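Local coordinates for protein KmHsv2 (Kluyveromyces marxianus, PDB 3VU4) that probably binds phosphoinositides at membrane surfaces, as a seven-bladed beta-propeller of the PROPPIN family related to the autophagy protein Atg18, at residues 190-194 against 220-224; 209-213 against 243-248; 194-200 against 212-216; 231-235 against 290-294. One frame throughout, in Å; residues are numbered along the deposited sequence.

Contact 1. Residues 190-194 against 220-224. With SO4 (sulfate ion), chain E.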
loop_
_atom_site.group_PDB
_atom_site.type_symbol
_atom_site.label_atom_id
_atom_site.label_comp_id
_atom_site.label_asym_id
_atom_site.label_seq_id
_atom_site.Cartn_x
_atom_site.Cartn_y
_atom_site.Cartn_z
ATOM N N LEU A 190 -15.472 -2.299 -14.481
ATOM C CA LEU A 190 -16.268 -2.473 -13.284
ATOM C C LEU A 190 -16.187 -3.918 -12.809
ATOM O O LEU A 190 -16.445 -4.837 -13.580
ATOM C CB LEU A 190 -17.706 -2.085 -13.607
ATOM C CG LEU A 190 -18.825 -2.230 -12.587
ATOM C CD1 LEU A 190 -20.033 -1.442 -13.080
ATOM C CD2 LEU A 190 -19.165 -3.710 -12.387
ATOM N N ILE A 191 -15.836 -4.121 -11.539
ATOM C CA ILE A 191 -15.716 -5.477 -11.016
ATOM C C ILE A 191 -16.486 -5.732 -9.733
ATOM O O ILE A 191 -16.318 -5.017 -8.741
ATOM C CB ILE A 191 -14.251 -5.846 -10.719
ATOM C CG1 ILE A 191 -13.359 -5.455 -11.887
ATOM C CG2 ILE A 191 -14.142 -7.343 -10.466
ATOM C CD1 ILE A 191 -11.884 -5.458 -11.547
ATOM N N LYS A 192 -17.328 -6.756 -9.748
ATOM C CA LYS A 192 -18.067 -7.129 -8.557
ATOM C C LYS A 192 -17.178 -8.113 -7.804
ATOM O O LYS A 192 -17.443 -9.315 -7.779
ATOM C CB LYS A 192 -19.376 -7.798 -8.930
ATOM C CG LYS A 192 -20.382 -6.863 -9.539
ATOM C CD LYS A 192 -21.721 -7.541 -9.593
ATOM C CE LYS A 192 -22.804 -6.593 -10.049
ATOM N NZ LYS A 192 -24.094 -7.345 -10.118
ATOM N N ALA A 193 -16.120 -7.575 -7.197
ATOM C CA ALA A 193 -15.125 -8.347 -6.450
ATOM C C ALA A 193 -15.628 -9.174 -5.267
ATOM O O ALA A 193 -15.289 -10.348 -5.159
ATOM C CB ALA A 193 -14.001 -7.423 -5.986
ATOM N N HIS A 194 -16.419 -8.578 -4.377
ATOM C CA HIS A 194 -16.906 -9.327 -3.223
ATOM C C HIS A 194 -18.373 -9.110 -2.917
ATOM O O HIS A 194 -18.989 -8.165 -3.394
ATOM C CB HIS A 194 -16.101 -8.963 -1.981
ATOM C CG HIS A 194 -14.636 -9.231 -2.107
ATOM N ND1 HIS A 194 -14.034 -10.347 -1.563
ATOM C CD2 HIS A 194 -13.651 -8.525 -2.712
ATOM C CE1 HIS A 194 -12.738 -10.314 -1.828
ATOM N NE2 HIS A 194 -12.479 -9.220 -2.524
ATOM N N ILE A 220 -9.049 -13.748 -0.840
ATOM C CA ILE A 220 -8.332 -12.620 -1.413
ATOM C C ILE A 220 -8.388 -12.862 -2.938
ATOM O O ILE A 220 -8.180 -13.989 -3.402
ATOM C CB ILE A 220 -6.865 -12.573 -0.944
ATOM C CG1 ILE A 220 -6.805 -12.278 0.557
ATOM C CG2 ILE A 220 -6.105 -11.494 -1.710
ATOM C CD1 ILE A 220 -5.400 -12.247 1.136
ATOM N N ARG A 221 -8.701 -11.824 -3.712
ATOM C CA ARG A 221 -8.804 -11.968 -5.161
ATOM C C ARG A 221 -7.902 -11.034 -5.945
ATOM O O ARG A 221 -7.591 -9.923 -5.504
ATOM C CB ARG A 221 -10.247 -11.753 -5.627
ATOM C CG ARG A 221 -11.236 -12.724 -5.020
ATOM C CD ARG A 221 -12.598 -12.673 -5.703
ATOM N NE ARG A 221 -13.430 -13.791 -5.270
ATOM C CZ ARG A 221 -14.415 -13.708 -4.375
ATOM N NH1 ARG A 221 -14.723 -12.544 -3.807
ATOM N NH2 ARG A 221 -15.067 -14.803 -4.010
ATOM N N VAL A 222 -7.483 -11.495 -7.121
ATOM C CA VAL A 222 -6.635 -10.692 -7.976
ATOM C C VAL A 222 -7.271 -10.613 -9.348
ATOM O O VAL A 222 -7.609 -11.645 -9.933
ATOM C CB VAL A 222 -5.235 -11.300 -8.117
ATOM C CG1 VAL A 222 -4.351 -10.350 -8.902
ATOM C CG2 VAL A 222 -4.638 -11.576 -6.751
ATOM N N PHE A 223 -7.439 -9.392 -9.854
ATOM C CA PHE A 223 -8.039 -9.164 -11.166
ATOM C C PHE A 223 -7.105 -8.369 -12.067
ATOM O O PHE A 223 -6.238 -7.642 -11.579
ATOM C CB PHE A 223 -9.352 -8.362 -11.064
ATOM C CG PHE A 223 -10.365 -8.926 -10.093
ATOM C CD1 PHE A 223 -10.279 -8.646 -8.725
ATOM C CD2 PHE A 223 -11.418 -9.720 -10.548
ATOM C CE1 PHE A 223 -11.230 -9.145 -7.826
ATOM C CE2 PHE A 223 -12.376 -10.226 -9.656
ATOM C CZ PHE A 223 -12.281 -9.937 -8.293
ATOM N N LYS A 224 -7.289 -8.517 -13.387
ATOM C CA LYS A 224 -6.518 -7.752 -14.373
ATOM C C LYS A 224 -7.215 -6.404 -14.392
ATOM O O LYS A 224 -8.443 -6.351 -14.461
ATOM C CB LYS A 224 -6.650 -8.329 -15.778
ATOM C CG LYS A 224 -5.916 -9.611 -16.080
ATOM C CD LYS A 224 -6.223 -9.990 -17.530
ATOM C CE LYS A 224 -5.631 -11.332 -17.923
ATOM N NZ LYS A 224 -6.260 -11.856 -19.176
HETATM S S SO4 E . -16.766 -12.383 -0.178
HETATM O O1 SO4 E . -16.930 -12.265 -1.639
HETATM O O2 SO4 E . -15.346 -12.643 0.122
HETATM O O3 SO4 E . -17.174 -11.133 0.491
HETATM O O4 SO4 E . -17.618 -13.483 0.312
#

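Contact 2. Residues 209-213 against 243-248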
loop_
_atom_site.group_PDB
_atom_site.type_symbol
_atom_site.label_atom_id
_atom_site.label_comp_id
_atom_site.label_asym_id
_atom_site.label_seq_id
_atom_site.Cartn_x
_atom_site.Cartn_y
_atom_site.Cartn_z
ATOM N N MET A 209 -2.648 -5.238 -12.451
ATOM C CA MET A 209 -3.441 -6.127 -11.602
ATOM C C MET A 209 -3.849 -5.414 -10.320
ATOM O O MET A 209 -3.176 -4.482 -9.869
ATOM C CB MET A 209 -2.659 -7.399 -11.250
ATOM C CG MET A 209 -2.433 -8.342 -12.424
ATOM S SD MET A 209 -1.720 -9.928 -11.922
ATOM C CE MET A 209 -0.016 -9.416 -11.357
ATOM N N VAL A 210 -4.963 -5.833 -9.739
ATOM C CA VAL A 210 -5.416 -5.230 -8.494
ATOM C C VAL A 210 -5.862 -6.336 -7.545
ATOM O O VAL A 210 -6.627 -7.214 -7.933
ATOM C CB VAL A 210 -6.573 -4.240 -8.727
ATOM C CG1 VAL A 210 -7.762 -4.947 -9.368
ATOM C CG2 VAL A 210 -6.962 -3.597 -7.412
ATOM N N ALA A 211 -5.358 -6.311 -6.312
ATOM C CA ALA A 211 -5.724 -7.326 -5.326
ATOM C C ALA A 211 -6.796 -6.766 -4.400
ATOM O O ALA A 211 -6.725 -5.602 -3.979
ATOM C CB ALA A 211 -4.495 -7.746 -4.517
ATOM N N THR A 212 -7.795 -7.584 -4.094
ATOM C CA THR A 212 -8.878 -7.146 -3.218
ATOM C C THR A 212 -9.166 -8.156 -2.119
ATOM O O THR A 212 -8.826 -9.335 -2.214
ATOM C CB THR A 212 -10.204 -6.915 -4.004
ATOM O OG1 THR A 212 -10.749 -8.173 -4.424
ATOM C CG2 THR A 212 -9.956 -6.054 -5.227
ATOM N N CYS A 213 -9.790 -7.679 -1.061
ATOM C CA CYS A 213 -10.166 -8.550 0.035
ATOM C C CYS A 213 -11.288 -7.862 0.772
ATOM O O CYS A 213 -11.327 -6.633 0.830
ATOM C CB CYS A 213 -8.989 -8.798 0.973
ATOM S SG CYS A 213 -8.494 -7.368 1.905
ATOM N N VAL A 243 -7.378 -7.951 8.067
ATOM C CA VAL A 243 -6.196 -7.603 7.318
ATOM C C VAL A 243 -5.812 -6.170 7.684
ATOM O O VAL A 243 -6.670 -5.290 7.745
ATOM C CB VAL A 243 -6.481 -7.686 5.809
ATOM C CG1 VAL A 243 -5.267 -7.220 5.018
ATOM C CG2 VAL A 243 -6.876 -9.108 5.437
ATOM N N VAL A 244 -4.531 -5.936 7.935
ATOM C CA VAL A 244 -4.059 -4.602 8.289
ATOM C C VAL A 244 -3.406 -3.975 7.068
ATOM O O VAL A 244 -3.530 -2.776 6.824
ATOM C CB VAL A 244 -3.048 -4.661 9.459
ATOM C CG1 VAL A 244 -2.469 -3.290 9.730
ATOM C CG2 VAL A 244 -3.743 -5.184 10.702
ATOM N N ASP A 245 -2.704 -4.789 6.294
ATOM C CA ASP A 245 -2.081 -4.281 5.086
ATOM C C ASP A 245 -1.783 -5.411 4.103
ATOM O O ASP A 245 -1.655 -6.581 4.480
ATOM C CB ASP A 245 -0.815 -3.485 5.415
ATOM C CG ASP A 245 -0.427 -2.525 4.293
ATOM O OD1 ASP A 245 -1.215 -2.395 3.327
ATOM O OD2 ASP A 245 0.659 -1.896 4.379
ATOM N N MET A 246 -1.692 -5.036 2.834
ATOM C CA MET A 246 -1.455 -5.977 1.753
ATOM C C MET A 246 -0.646 -5.235 0.705
ATOM O O MET A 246 -1.062 -4.179 0.236
ATOM C CB MET A 246 -2.805 -6.429 1.208
ATOM C CG MET A 246 -2.764 -7.219 -0.054
ATOM S SD MET A 246 -4.341 -8.059 -0.265
ATOM C CE MET A 246 -5.415 -6.690 -0.710
ATOM N N LYS A 247 0.519 -5.783 0.364
ATOM C CA LYS A 247 1.425 -5.165 -0.605
ATOM C C LYS A 247 2.022 -6.184 -1.600
ATOM O O LYS A 247 2.169 -7.371 -1.281
ATOM C CB LYS A 247 2.530 -4.444 0.158
ATOM C CG LYS A 247 2.454 -2.934 0.124
ATOM C CD LYS A 247 1.066 -2.405 0.406
ATOM C CE LYS A 247 1.082 -0.890 0.557
ATOM N NZ LYS A 247 1.853 -0.430 1.760
ATOM N N TRP A 248 2.360 -5.708 -2.799
ATOM C CA TRP A 248 2.905 -6.544 -3.884
ATOM C C TRP A 248 4.427 -6.504 -3.990
ATOM O O TRP A 248 5.036 -5.454 -3.790
ATOM C CB TRP A 248 2.364 -6.082 -5.243
ATOM C CG TRP A 248 0.892 -6.304 -5.529
ATOM C CD1 TRP A 248 -0.156 -5.504 -5.157
ATOM C CD2 TRP A 248 0.334 -7.330 -6.366
ATOM N NE1 TRP A 248 -1.327 -5.959 -5.719
ATOM C CE2 TRP A 248 -1.057 -7.080 -6.464
ATOM C CE3 TRP A 248 0.877 -8.435 -7.040
ATOM C CZ2 TRP A 248 -1.916 -7.892 -7.223
ATOM C CZ3 TRP A 248 0.027 -9.244 -7.790
ATOM C CH2 TRP A 248 -1.358 -8.968 -7.873
#

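Contact 3. Residues 194-200 against 212-216. With SO4 (sulfate ion), chain E.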
loop_
_atom_site.group_PDB
_atom_site.type_symbol
_atom_site.label_atom_id
_atom_site.label_comp_id
_atom_site.label_asym_id
_atom_site.label_seq_id
_atom_site.Cartn_x
_atom_site.Cartn_y
_atom_site.Cartn_z
ATOM N N HIS A 194 -16.419 -8.578 -4.377
ATOM C CA HIS A 194 -16.906 -9.327 -3.223
ATOM C C HIS A 194 -18.373 -9.110 -2.917
ATOM O O HIS A 194 -18.989 -8.165 -3.394
ATOM C CB HIS A 194 -16.101 -8.963 -1.981
ATOM C CG HIS A 194 -14.636 -9.231 -2.107
ATOM N ND1 HIS A 194 -14.034 -10.347 -1.563
ATOM C CD2 HIS A 194 -13.651 -8.525 -2.712
ATOM C CE1 HIS A 194 -12.738 -10.314 -1.828
ATOM N NE2 HIS A 194 -12.479 -9.220 -2.524
ATOM N N THR A 195 -18.915 -10.005 -2.104
ATOM C CA THR A 195 -20.296 -9.943 -1.669
ATOM C C THR A 195 -20.382 -9.003 -0.475
ATOM O O THR A 195 -21.335 -8.243 -0.327
ATOM C CB THR A 195 -20.787 -11.319 -1.225
ATOM O OG1 THR A 195 -20.802 -12.196 -2.356
ATOM C CG2 THR A 195 -22.180 -11.226 -0.625
ATOM N N ASN A 196 -19.381 -9.064 0.386
ATOM C CA ASN A 196 -19.356 -8.212 1.556
ATOM C C ASN A 196 -18.566 -6.956 1.256
ATOM O O ASN A 196 -17.906 -6.869 0.224
ATOM C CB ASN A 196 -18.742 -8.966 2.726
ATOM C CG ASN A 196 -19.560 -10.171 3.109
ATOM O OD1 ASN A 196 -20.757 -10.061 3.394
ATOM N ND2 ASN A 196 -18.926 -11.336 3.110
ATOM N N PRO A 197 -18.636 -5.958 2.146
ATOM C CA PRO A 197 -17.898 -4.716 1.913
ATOM C C PRO A 197 -16.403 -4.956 1.750
ATOM O O PRO A 197 -15.812 -5.749 2.484
ATOM C CB PRO A 197 -18.217 -3.891 3.161
ATOM C CG PRO A 197 -19.597 -4.318 3.491
ATOM C CD PRO A 197 -19.537 -5.823 3.306
ATOM N N ILE A 198 -15.794 -4.267 0.793
ATOM C CA ILE A 198 -14.369 -4.399 0.560
ATOM C C ILE A 198 -13.546 -3.773 1.687
ATOM O O ILE A 198 -13.813 -2.650 2.144
ATOM C CB ILE A 198 -13.971 -3.746 -0.779
ATOM C CG1 ILE A 198 -14.303 -4.704 -1.931
ATOM C CG2 ILE A 198 -12.488 -3.368 -0.773
ATOM C CD1 ILE A 198 -14.097 -4.106 -3.294
ATOM N N LYS A 199 -12.535 -4.515 2.127
ATOM C CA LYS A 199 -11.647 -4.059 3.182
ATOM C C LYS A 199 -10.631 -3.072 2.618
ATOM O O LYS A 199 -10.458 -1.972 3.152
ATOM C CB LYS A 199 -10.932 -5.256 3.811
ATOM C CG LYS A 199 -9.960 -4.897 4.930
ATOM C CD LYS A 199 -10.637 -4.069 5.997
ATOM C CE LYS A 199 -9.716 -3.833 7.175
ATOM N NZ LYS A 199 -10.277 -2.772 8.055
ATOM N N MET A 200 -9.963 -3.472 1.540
ATOM C CA MET A 200 -8.968 -2.626 0.881
ATOM C C MET A 200 -8.628 -3.184 -0.494
ATOM O O MET A 200 -8.858 -4.366 -0.756
ATOM C CB MET A 200 -7.684 -2.560 1.704
ATOM C CG MET A 200 -7.010 -3.903 1.885
ATOM S SD MET A 200 -5.433 -3.768 2.735
ATOM C CE MET A 200 -5.989 -3.957 4.402
ATOM N N THR A 212 -7.795 -7.584 -4.094
ATOM C CA THR A 212 -8.878 -7.146 -3.218
ATOM C C THR A 212 -9.166 -8.156 -2.119
ATOM O O THR A 212 -8.826 -9.335 -2.214
ATOM C CB THR A 212 -10.204 -6.915 -4.004
ATOM O OG1 THR A 212 -10.749 -8.173 -4.424
ATOM C CG2 THR A 212 -9.956 -6.054 -5.227
ATOM N N CYS A 213 -9.790 -7.679 -1.061
ATOM C CA CYS A 213 -10.166 -8.550 0.035
ATOM C C CYS A 213 -11.288 -7.862 0.772
ATOM O O CYS A 213 -11.327 -6.633 0.830
ATOM C CB CYS A 213 -8.989 -8.798 0.973
ATOM S SG CYS A 213 -8.494 -7.368 1.905
ATOM N N SER A 214 -12.217 -8.645 1.304
ATOM C CA SER A 214 -13.328 -8.069 2.038
ATOM C C SER A 214 -13.080 -8.113 3.536
ATOM O O SER A 214 -12.055 -8.615 3.992
ATOM C CB SER A 214 -14.632 -8.792 1.717
ATOM O OG SER A 214 -14.615 -10.122 2.146
ATOM N N GLN A 215 -14.045 -7.565 4.281
ATOM C CA GLN A 215 -14.032 -7.484 5.744
ATOM C C GLN A 215 -14.283 -8.875 6.305
ATOM O O GLN A 215 -15.303 -9.506 5.979
ATOM C CB GLN A 215 -15.148 -6.527 6.230
ATOM C CG GLN A 215 -15.194 -5.072 5.640
ATOM C CD GLN A 215 -14.289 -4.018 6.357
ATOM O OE1 GLN A 215 -13.791 -4.237 7.478
ATOM N NE2 GLN A 215 -14.103 -2.859 5.703
ATOM N N ASP A 216 -13.375 -9.321 7.173
ATOM C CA ASP A 216 -13.459 -10.650 7.773
ATOM C C ASP A 216 -13.732 -11.646 6.639
ATOM O O ASP A 216 -14.656 -12.448 6.713
ATOM C CB ASP A 216 -14.593 -10.710 8.862
HETATM S S SO4 E . -16.766 -12.383 -0.178
HETATM O O1 SO4 E . -16.930 -12.265 -1.639
HETATM O O2 SO4 E . -15.346 -12.643 0.122
HETATM O O3 SO4 E . -17.174 -11.133 0.491
HETATM O O4 SO4 E . -17.618 -13.483 0.312
HETATM O O HOH W 1 -12.709 -0.514 4.955
#

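Contact 4. Residues 231-235 against 290-294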
loop_
_atom_site.group_PDB
_atom_site.type_symbol
_atom_site.label_atom_id
_atom_site.label_comp_id
_atom_site.label_asym_id
_atom_site.label_seq_id
_atom_site.Cartn_x
_atom_site.Cartn_y
_atom_site.Cartn_z
ATOM N N VAL A 231 -8.014 -13.384 -12.081
ATOM C CA VAL A 231 -6.783 -14.078 -12.408
ATOM C C VAL A 231 -6.312 -15.040 -11.308
ATOM O O VAL A 231 -5.759 -16.095 -11.602
ATOM C CB VAL A 231 -5.690 -13.041 -12.699
ATOM C CG1 VAL A 231 -4.365 -13.721 -12.931
ATOM C CG2 VAL A 231 -6.084 -12.232 -13.913
ATOM N N ARG A 232 -6.524 -14.670 -10.045
ATOM C CA ARG A 232 -6.113 -15.506 -8.917
ATOM C C ARG A 232 -7.072 -15.401 -7.734
ATOM O O ARG A 232 -7.765 -14.393 -7.553
ATOM C CB ARG A 232 -4.728 -15.096 -8.428
ATOM C CG ARG A 232 -3.633 -15.231 -9.439
ATOM C CD ARG A 232 -3.069 -16.631 -9.460
ATOM N NE ARG A 232 -2.005 -16.732 -10.448
ATOM C CZ ARG A 232 -2.097 -17.430 -11.573
ATOM N NH1 ARG A 232 -3.210 -18.096 -11.849
ATOM N NH2 ARG A 232 -1.083 -17.457 -12.418
ATOM N N GLU A 233 -7.095 -16.451 -6.926
ATOM C CA GLU A 233 -7.923 -16.464 -5.739
ATOM C C GLU A 233 -7.164 -17.255 -4.673
ATOM O O GLU A 233 -6.648 -18.342 -4.942
ATOM C CB GLU A 233 -9.303 -17.089 -6.013
ATOM C CG GLU A 233 -10.368 -16.558 -5.061
ATOM C CD GLU A 233 -11.787 -17.055 -5.349
ATOM O OE1 GLU A 233 -12.120 -18.194 -4.961
ATOM O OE2 GLU A 233 -12.573 -16.300 -5.959
ATOM N N PHE A 234 -7.072 -16.678 -3.476
ATOM C CA PHE A 234 -6.383 -17.320 -2.365
ATOM C C PHE A 234 -7.311 -17.439 -1.162
ATOM O O PHE A 234 -8.157 -16.580 -0.937
ATOM C CB PHE A 234 -5.158 -16.501 -1.976
ATOM C CG PHE A 234 -4.224 -16.235 -3.111
ATOM C CD1 PHE A 234 -3.426 -17.248 -3.625
ATOM C CD2 PHE A 234 -4.133 -14.962 -3.665
ATOM C CE1 PHE A 234 -2.545 -16.998 -4.677
ATOM C CE2 PHE A 234 -3.256 -14.700 -4.718
ATOM C CZ PHE A 234 -2.459 -15.724 -5.223
ATOM N N ARG A 235 -7.153 -18.505 -0.391
ATOM C CA ARG A 235 -7.971 -18.714 0.796
ATOM C C ARG A 235 -7.076 -18.422 1.979
ATOM O O ARG A 235 -5.947 -18.893 2.033
ATOM C CB ARG A 235 -8.446 -20.159 0.858
ATOM C CG ARG A 235 -9.024 -20.648 -0.454
ATOM C CD ARG A 235 -10.499 -20.369 -0.551
ATOM N NE ARG A 235 -11.264 -21.514 -0.071
ATOM C CZ ARG A 235 -12.587 -21.531 0.054
ATOM N NH1 ARG A 235 -13.301 -20.455 -0.263
ATOM N NH2 ARG A 235 -13.193 -22.630 0.490
ATOM N N GLN A 290 0.245 -22.246 -8.845
ATOM C CA GLN A 290 0.004 -21.403 -7.680
ATOM C C GLN A 290 -0.952 -21.990 -6.656
ATOM O O GLN A 290 -2.096 -22.320 -6.964
ATOM C CB GLN A 290 -0.481 -20.028 -8.131
ATOM C CG GLN A 290 0.621 -19.195 -8.775
ATOM C CD GLN A 290 1.302 -19.919 -9.935
ATOM O OE1 GLN A 290 0.678 -20.180 -10.971
ATOM N NE2 GLN A 290 2.581 -20.254 -9.761
ATOM N N SER A 291 -0.461 -22.122 -5.429
ATOM C CA SER A 291 -1.259 -22.652 -4.337
ATOM C C SER A 291 -2.408 -21.724 -4.002
ATOM O O SER A 291 -2.322 -20.504 -4.166
ATOM C CB SER A 291 -0.414 -22.836 -3.081
ATOM O OG SER A 291 -1.244 -23.195 -1.990
ATOM N N GLU A 292 -3.480 -22.322 -3.511
ATOM C CA GLU A 292 -4.666 -21.588 -3.129
ATOM C C GLU A 292 -4.475 -20.960 -1.737
ATOM O O GLU A 292 -5.240 -20.091 -1.327
ATOM C CB GLU A 292 -5.858 -22.555 -3.187
ATOM C CG GLU A 292 -6.795 -22.586 -1.999
ATOM C CD GLU A 292 -7.924 -23.619 -2.179
ATOM O OE1 GLU A 292 -8.775 -23.738 -1.262
ATOM O OE2 GLU A 292 -7.955 -24.305 -3.236
ATOM N N TRP A 293 -3.422 -21.379 -1.039
ATOM C CA TRP A 293 -3.121 -20.874 0.301
ATOM C C TRP A 293 -1.762 -20.168 0.386
ATOM O O TRP A 293 -0.974 -20.172 -0.560
ATOM C CB TRP A 293 -3.133 -22.025 1.317
ATOM C CG TRP A 293 -4.408 -22.815 1.329
ATOM C CD1 TRP A 293 -5.588 -22.465 1.925
ATOM C CD2 TRP A 293 -4.649 -24.073 0.678
ATOM N NE1 TRP A 293 -6.543 -23.424 1.686
ATOM C CE2 TRP A 293 -5.996 -24.421 0.926
ATOM C CE3 TRP A 293 -3.857 -24.939 -0.091
ATOM C CZ2 TRP A 293 -6.572 -25.601 0.431
ATOM C CZ3 TRP A 293 -4.432 -26.112 -0.584
ATOM C CH2 TRP A 293 -5.778 -26.428 -0.317
ATOM N N SER A 294 -1.510 -19.568 1.544
ATOM C CA SER A 294 -0.265 -18.867 1.823
ATOM C C SER A 294 0.976 -19.766 1.657
ATOM O O SER A 294 0.961 -20.939 2.028
ATOM C CB SER A 294 -0.308 -18.333 3.254
ATOM O OG SER A 294 0.934 -17.757 3.627
HETATM O O HOH W 2 -3.868 -19.243 3.353
#

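Contact 1. Residues 190-194 against 220-224
A sulfate pocket at the seam between two propeller blades brings His194, just beyond the outer strand of one blade, against Arg221 on the third strand of the next. Each supplies one nitrogen to the anion: His194 ND1 reaches O2 of the sulfate at 3.1 Å, and Arg221 NH1 reaches O1, also at 3.1 Å, both bonds almost straight at 175°. The arginine runs extended from CG to NE, which carries NH1 over one face of the imidazole, the two flat groups being inclined by 50°. The sulfate lies at the edge of both groups, while Glu233 holds Arg221 NE in a salt bridge and Thr212 holds His194 NE2, so second-shell partners probably help fix how the two donors are turned. A leucine in place of Arg221 would probably leave Glu233 without its ionic mate and strip the sulfate of its guanidinium donor. Beyond this polar end the seam is apolar. Ile191 CG2 sits over the ring of Phe223 in a CH-pi contact, 3.7 Å from the centroid and 22° off the normal, and Ala193 CB meets the same ring at CE1 at 3.7 Å. An inverse gamma turn at Lys192 leads the chain from strand 189-191 toward the pocket. Apolar packing between blades with a basic anion pocket at one end is consistent with a phosphoinositide headgroup site of the PROPPIN propeller.

Contact 2. Residues 209-213 against 243-248
Asp245 OD1 is gripped by two groups: the backbone N of Met246, 2.7 Å away and above the carboxylate plane, and the guanidinium of Arg202, which forms a salt bridge with it. The other oxygen, Asp245 OD2, offers its syn lone pair to Lys247 NZ at 3.2 Å and also accepts from the backbone N of Ile311. The carboxylate thus ties strand 243-248 to the innermost strands of the blades on both its flanks. Next to it, a classic beta bulge at Val244 and Asp245, opposite Val258, leaves Val243 and Met246 both directed at strand 209-213. The Met246 side chain leaves its CA with CG pointing opposite the backbone N (chi1 170°), and the bend near its end brings CE to Ala211 O at 3.7 Å and to Cys213 SG at 4.1 Å. Trp248 carries the other half of the interface. Ala211 CB packs on its CZ2 at 3.7 Å, and Met209 crosses the indole at about a right angle, its CE lying 3.6 Å from CZ3. Met209 SD makes an oblique Met-aromatic contact, 5.2 Å from the centroid of the six-membered ring. A hydrogen bond from Trp248 NE1 to Arg202 O helps fix the turn of the indole. The strand axes pass 8.9 Å apart at 159°, stacked through side chains as two separate sheets: the face-to-face packing of neighbouring blades in a beta-propeller.

Contact 3. Residues 194-200 against 212-216
Thr212 sets OG1 between its backbone N and carbonyl carbon (chi1 71°), while the His194 ring, CG anti to the carbonyl carbon (chi1 -59°), swings toward it; NE2 and OG1 therefore meet at 2.8 Å in a hydrogen bond that either could donate. The backbone at Cys213 and Ser214 lies over the imidazole face opposite Arg221 NH1, so the ring is sandwiched. Were His194 an alanine, Thr212 OG1 would probably lose this partner and the sulfate one of its donors. The loop then wraps the anion: Thr195 N bonds sulfate O1 at 3.0 Å, Asn196 N bonds O3 at 3.0 Å, and Ser214 OG adds a bond to O3 at 3.2 Å. Beyond it the two strands of the hairpin are paired at their open end by Gln215 N to Pro197 O (3.1 Å) and Lys199 N to Cys213 O (2.8 Å), and a beta bulge shifts the register between Ile198 and Met200. On the Met200 side, Cys213 SG packs against Met200 CG at 3.8 Å. Backbone N-H groups, a hydroxyl, an imidazole and a guanidinium converge on one tetrahedral anion, an assortment of donors well suited to a phosphate and consistent with recognition of a phosphoinositide headgroup.

Contact 4. Residues 231-235 against 290-294
Arg235 can be traced outward along Glu292 and Trp293. Its CB rests near the indole, 3.8 Å from Trp293 CD1; its CG lies beside the glutamate, with Glu292 CG and OE1 both close; its CD still follows OE1. NE ends the contact in a long salt bridge to Glu292 OE1 at 3.5 Å. Bends at chi2 and chi3 (-89° and -93°) keep the chain curled alongside the acid, both pointing the same way, with guanidinium and carboxylate planes 77° apart. The backbones join too: Arg235 N donates to Glu292 O at 2.7 Å, and a water links Arg235 O to Ser294 N. Phe234 turns its ring edge to Ser291 O, 3.5 Å from CD1, while its ring also meets Phe267 of the next blade. Further along, Gln290 OE1 stands over a face of the Arg232 guanidinium, 3.6 Å from NH2, though Arg232 NE bonds Ile269 O and Gln290 NE2 bonds Glu268. Within 290-294, Ser291 OG accepts from Trp293 N in an ST turn. Phe234 and Arg235 open the FRRG sequence whose arginines serve phosphoinositide binding in PROPPINs; Glu292 probably offsets part of the Arg235 charge, close to a second anion site suggested by a sulfate about 4 Å from the glutamate side chain.

All four contacts involve the blade built from strands 198-203, 209-214, 219-224 and 230-235. Contact 3 pairs the first two strands at the open end of their hairpin; contact 1 joins the blade to the preceding one through residues 190-194, while contacts 2 and 4 join it to the following one, near the inner and outer edges respectively. Contacts 1, 2 and 3 lie with centres 10 to 11 Å apart, and contacts 3 and 4 are the most distant pair at about 16 Å. Along the chain contact 3 falls within the span of contact 1, contact 2 interleaves with contacts 1 and 4, and contacts 1 and 4 follow in series. Contacts 1 and 3 share His194 and one sulfate, so this blade and its seam with the preceding one together shape a probable lipid-headgroup site.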